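Long-range contacts in putative peptide ABC-transport system periplasmic peptide-binding protein (Campylobacter jejuni, PDB 4OET), which probably serves as the periplasmic solute-binding component of an ABC transporter, delivering peptides or a metal-containing ligand to its membrane partners: residues K1-T6 with T189-I194; L7-E12 with W487-W492. All blocks are in the same frame, centred on the assembly; numbering follows the deposited sequence.

Contact 1: residues K1-T6 with T189-I194; sequences KIPKDT and TPRLII
The backbone oxygen of D5 accepts the shortest polar bond between the two segments, R191 N to D5 O at 2.8 Å, with an N-H...O angle of 141°. P190 CD and T189 CG2 crowd the same oxygen, at 3.2 and 3.4 Å from D5 O, while the P190 ring lies against D5 CB. One residue on, T6 and R191 form a parallel bridge, their CA atoms 4.4 Å apart, and their side chains run side by side on the same face of the sheet. R191 turns CG to the far side from N (chi1 -167°) and stays extended as far as NE, which carries NH1 to T6 OG1 at 3.0 Å. That hydroxyl oxygen meets the guanidinium at its edge, near its plane, through an N-H...O angle of 156°. I193 CD1 lies over one face of the same group, toward its rim, and also touches T6 CG2 at 3.9 Å. R191 NE forms a salt bridge with E175, outside the two segments. A type I turn from P3 to T6 leads the N-terminal segment into strand 6-11. With NH1 and NE both bonded, the rotation of the guanidinium is probably fixed, and the salt bridge to E175 probably offsets its charge.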
# COMPACT_ATOMS: atom_id res chain seq x y z
N LYS A 1 -20.67 -25.42 9.70
CA LYS A 1 -20.04 -26.11 10.82
C LYS A 1 -19.15 -25.18 11.64
O LYS A 1 -18.91 -25.43 12.82
CB LYS A 1 -19.25 -27.32 10.32
CG LYS A 1 -18.76 -27.18 8.88
CD LYS A 1 -18.20 -28.49 8.33
CE LYS A 1 -17.63 -28.28 6.93
NZ LYS A 1 -18.63 -27.69 6.00
N ILE A 2 -18.66 -24.10 11.03
CA ILE A 2 -18.03 -23.04 11.81
C ILE A 2 -19.12 -22.40 12.67
O ILE A 2 -20.15 -21.98 12.14
CB ILE A 2 -17.37 -21.96 10.92
CG1 ILE A 2 -16.26 -22.57 10.06
CG2 ILE A 2 -16.81 -20.83 11.78
CD1 ILE A 2 -15.61 -21.57 9.12
N PRO A 3 -18.89 -22.31 13.99
CA PRO A 3 -19.93 -21.76 14.85
C PRO A 3 -20.34 -20.33 14.47
O PRO A 3 -19.52 -19.56 13.96
CB PRO A 3 -19.30 -21.79 16.25
CG PRO A 3 -17.84 -22.14 16.04
CD PRO A 3 -17.79 -22.90 14.76
N LYS A 4 -21.61 -20.02 14.70
CA LYS A 4 -22.19 -18.72 14.38
C LYS A 4 -21.44 -17.56 15.04
O LYS A 4 -21.26 -16.50 14.44
CB LYS A 4 -23.66 -18.69 14.79
CG LYS A 4 -24.37 -17.36 14.59
CD LYS A 4 -25.86 -17.51 14.92
CE LYS A 4 -26.05 -18.20 16.26
NZ LYS A 4 -27.23 -19.11 16.26
N ASP A 5 -20.97 -17.79 16.27
CA ASP A 5 -20.33 -16.74 17.05
C ASP A 5 -18.84 -16.67 16.72
O ASP A 5 -18.08 -15.95 17.37
CB ASP A 5 -20.51 -17.00 18.54
CG ASP A 5 -19.86 -18.29 18.99
OD1 ASP A 5 -19.75 -19.21 18.16
OD2 ASP A 5 -19.46 -18.39 20.17
N THR A 6 -18.44 -17.44 15.71
CA THR A 6 -17.06 -17.48 15.28
C THR A 6 -16.91 -17.02 13.85
O THR A 6 -17.69 -17.40 12.97
CB THR A 6 -16.48 -18.90 15.43
OG1 THR A 6 -16.50 -19.27 16.82
CG2 THR A 6 -15.04 -18.94 14.95
N THR A 189 -19.50 -10.08 16.25
CA THR A 189 -19.08 -11.48 16.32
C THR A 189 -18.02 -11.62 17.42
O THR A 189 -16.97 -10.98 17.37
CB THR A 189 -18.54 -11.99 14.97
OG1 THR A 189 -19.56 -11.86 13.97
CG2 THR A 189 -18.14 -13.44 15.08
N PRO A 190 -18.31 -12.47 18.41
CA PRO A 190 -17.51 -12.65 19.63
C PRO A 190 -16.15 -13.29 19.38
O PRO A 190 -15.17 -12.93 20.05
CB PRO A 190 -18.37 -13.58 20.49
CG PRO A 190 -19.75 -13.51 19.90
CD PRO A 190 -19.54 -13.28 18.44
N ARG A 191 -16.09 -14.24 18.45
CA ARG A 191 -14.87 -15.00 18.22
C ARG A 191 -14.32 -14.76 16.81
O ARG A 191 -15.01 -14.93 15.81
CB ARG A 191 -15.15 -16.49 18.47
CG ARG A 191 -13.91 -17.37 18.57
CD ARG A 191 -14.22 -18.69 19.29
NE ARG A 191 -13.11 -19.64 19.19
CZ ARG A 191 -13.09 -20.69 18.38
NH1 ARG A 191 -14.12 -20.95 17.59
NH2 ARG A 191 -12.03 -21.50 18.36
N LEU A 192 -13.05 -14.36 16.74
CA LEU A 192 -12.38 -14.09 15.48
C LEU A 192 -11.10 -14.92 15.37
O LEU A 192 -10.27 -14.91 16.29
CB LEU A 192 -12.04 -12.60 15.34
CG LEU A 192 -11.24 -12.20 14.09
CD1 LEU A 192 -11.99 -12.55 12.81
CD2 LEU A 192 -10.91 -10.72 14.12
N ILE A 193 -10.97 -15.66 14.28
CA ILE A 193 -9.73 -16.36 13.97
C ILE A 193 -9.15 -15.84 12.66
O ILE A 193 -9.85 -15.81 11.65
CB ILE A 193 -9.93 -17.88 13.87
CG1 ILE A 193 -10.19 -18.48 15.26
CG2 ILE A 193 -8.71 -18.55 13.26
CD1 ILE A 193 -11.24 -19.57 15.28
N ILE A 194 -7.90 -15.41 12.69
CA ILE A 194 -7.21 -15.02 11.45
C ILE A 194 -6.26 -16.14 11.09
O ILE A 194 -5.28 -16.40 11.79
CB ILE A 194 -6.45 -13.69 11.58
CG1 ILE A 194 -7.45 -12.54 11.77
CG2 ILE A 194 -5.59 -13.45 10.36
CD1 ILE A 194 -8.40 -12.38 10.60

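Contact 2: residues L7-E12 with W487-W492; sequences LIIAVE and WNVYEW
Two torsions direct this apolar meeting: L7 swings CG opposite its amide nitrogen (chi1 -162°), whereas I9 has CG1 trans to its own carbonyl carbon (chi1 -55°) and an extended end. Both residues thereby send a methyl to W492, whose side chain each crosses at about a right angle. L7 CD2 rests 3.6 Å from W492 CB, and I9 CD1 approaches W492 CZ3 to 3.5 Å, both methyls meeting the indole obliquely. I9 CD1 also touches V489 CG2 at 3.6 Å, the two side chains running antiparallel where they meet. Within 487-492, V489 CG2 sits over the centre of the indole, 3.3 Å above its plane. W492 NE1 donates to N488 OD1 at 2.8 Å, almost straight at 168°; the acceptor lies near the ring plane, but the donor stands well above the carbonyl plane. N488 ND2 in turn reaches E491 OE1 at 3.2 Å, on that oxygen's anti lone pair. The indole nitrogen, though buried, is thus satisfied, and its bond helps set the ring's orientation. No hydrogen bond joins the segments: W492 and a short 3-10 turn that includes V489 pack on the sheet face carrying L7 and I9, joining the C-terminal segment to the sheet's first strand, near both chain ends.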
# COMPACT_ATOMS: atom_id res chain seq x y z
N LEU A 7 -15.89 -16.22 13.62
CA LEU A 7 -15.58 -15.66 12.32
C LEU A 7 -14.18 -16.11 11.95
O LEU A 7 -13.23 -15.83 12.68
CB LEU A 7 -15.68 -14.14 12.38
CG LEU A 7 -15.82 -13.28 11.12
CD1 LEU A 7 -16.66 -14.00 10.11
CD2 LEU A 7 -16.42 -11.93 11.48
N ILE A 8 -14.03 -16.84 10.85
CA ILE A 8 -12.70 -17.27 10.43
C ILE A 8 -12.31 -16.67 9.08
O ILE A 8 -12.97 -16.91 8.06
CB ILE A 8 -12.56 -18.81 10.36
CG1 ILE A 8 -12.90 -19.46 11.71
CG2 ILE A 8 -11.14 -19.19 9.98
CD1 ILE A 8 -13.03 -20.96 11.62
N ILE A 9 -11.23 -15.89 9.09
CA ILE A 9 -10.77 -15.17 7.92
C ILE A 9 -9.34 -15.57 7.60
O ILE A 9 -8.48 -15.60 8.48
CB ILE A 9 -10.82 -13.65 8.14
CG1 ILE A 9 -12.24 -13.22 8.55
CG2 ILE A 9 -10.37 -12.91 6.87
CD1 ILE A 9 -12.36 -11.76 8.88
N ALA A 10 -9.10 -15.92 6.34
CA ALA A 10 -7.76 -16.26 5.89
C ALA A 10 -7.02 -15.02 5.41
O ALA A 10 -7.60 -14.18 4.71
CB ALA A 10 -7.81 -17.29 4.77
N VAL A 11 -5.75 -14.89 5.78
CA VAL A 11 -4.89 -13.86 5.20
C VAL A 11 -3.63 -14.51 4.63
O VAL A 11 -3.23 -15.59 5.07
CB VAL A 11 -4.49 -12.78 6.22
CG1 VAL A 11 -5.73 -12.10 6.80
CG2 VAL A 11 -3.65 -13.38 7.33
N GLU A 12 -3.04 -13.87 3.62
CA GLU A 12 -1.88 -14.44 2.94
C GLU A 12 -0.63 -14.40 3.83
O GLU A 12 0.23 -15.28 3.75
CB GLU A 12 -1.61 -13.71 1.61
CG GLU A 12 -0.97 -12.34 1.73
CD GLU A 12 -0.49 -11.79 0.39
OE1 GLU A 12 0.12 -10.70 0.39
OE2 GLU A 12 -0.71 -12.44 -0.66
N TRP A 487 -11.33 -4.14 7.25
CA TRP A 487 -11.38 -2.86 7.97
C TRP A 487 -12.63 -2.67 8.83
O TRP A 487 -12.58 -1.94 9.83
CB TRP A 487 -11.27 -1.70 6.97
CG TRP A 487 -12.49 -1.49 6.15
CD1 TRP A 487 -12.82 -2.14 4.99
CD2 TRP A 487 -13.55 -0.55 6.40
NE1 TRP A 487 -14.02 -1.66 4.51
CE2 TRP A 487 -14.48 -0.69 5.35
CE3 TRP A 487 -13.79 0.39 7.40
CZ2 TRP A 487 -15.65 0.08 5.29
CZ3 TRP A 487 -14.95 1.16 7.33
CH2 TRP A 487 -15.87 0.99 6.28
N ASN A 488 -13.74 -3.30 8.46
CA ASN A 488 -14.96 -3.16 9.25
C ASN A 488 -15.43 -4.50 9.81
O ASN A 488 -16.63 -4.69 10.05
CB ASN A 488 -16.07 -2.49 8.42
CG ASN A 488 -16.73 -3.44 7.43
OD1 ASN A 488 -16.06 -4.18 6.70
ND2 ASN A 488 -18.06 -3.42 7.40
N VAL A 489 -14.48 -5.40 10.06
CA VAL A 489 -14.80 -6.75 10.52
C VAL A 489 -15.60 -6.77 11.82
O VAL A 489 -16.40 -7.69 12.05
CB VAL A 489 -13.49 -7.58 10.67
CG1 VAL A 489 -13.56 -8.56 11.83
CG2 VAL A 489 -13.22 -8.32 9.38
N TYR A 490 -15.45 -5.74 12.64
CA TYR A 490 -16.24 -5.66 13.87
C TYR A 490 -17.73 -5.47 13.60
O TYR A 490 -18.56 -5.62 14.50
CB TYR A 490 -15.70 -4.56 14.78
CG TYR A 490 -15.80 -3.15 14.23
CD1 TYR A 490 -16.95 -2.40 14.39
CD2 TYR A 490 -14.72 -2.58 13.57
CE1 TYR A 490 -17.03 -1.11 13.89
CE2 TYR A 490 -14.79 -1.29 13.08
CZ TYR A 490 -15.95 -0.56 13.24
OH TYR A 490 -16.01 0.72 12.74
N GLU A 491 -18.09 -5.17 12.36
CA GLU A 491 -19.50 -5.08 11.99
C GLU A 491 -19.98 -6.35 11.29
O GLU A 491 -21.14 -6.45 10.90
CB GLU A 491 -19.76 -3.87 11.09
CG GLU A 491 -19.35 -2.54 11.68
CD GLU A 491 -19.72 -1.37 10.79
OE1 GLU A 491 -19.47 -1.46 9.56
OE2 GLU A 491 -20.24 -0.37 11.31
N TRP A 492 -19.09 -7.32 11.12
CA TRP A 492 -19.43 -8.55 10.41
C TRP A 492 -20.16 -9.49 11.35
O TRP A 492 -19.74 -9.69 12.49
CB TRP A 492 -18.18 -9.25 9.87
CG TRP A 492 -17.42 -8.47 8.85
CD1 TRP A 492 -17.54 -7.14 8.56
CD2 TRP A 492 -16.40 -8.98 7.96
NE1 TRP A 492 -16.66 -6.79 7.56
CE2 TRP A 492 -15.96 -7.90 7.18
CE3 TRP A 492 -15.84 -10.24 7.77
CZ2 TRP A 492 -14.97 -8.05 6.20
CZ3 TRP A 492 -14.85 -10.39 6.79
CH2 TRP A 492 -14.43 -9.30 6.03

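In the fold
Contacts 1 and 2 share one sheet, in which strands 6-11 and 191-196 run parallel as neighbours, and their centres lie 10 Å apart. Two probable hydrogen bonds couple them directly: T189 OG1 to W492 O at 2.6 Å, and L7 N to R191 O at 2.7 Å. The first ties the C-terminal segment to the loop just before strand 191-196, and the second continues the parallel pairing beyond contact 1. Packing adds to this where L192 CD1 meets L7 O at 3.5 Å. The magnesium-binding residue N31 is nearer contact 2, its side chain about 9 Å from that of V489, whereas contact 1 lies away from that site.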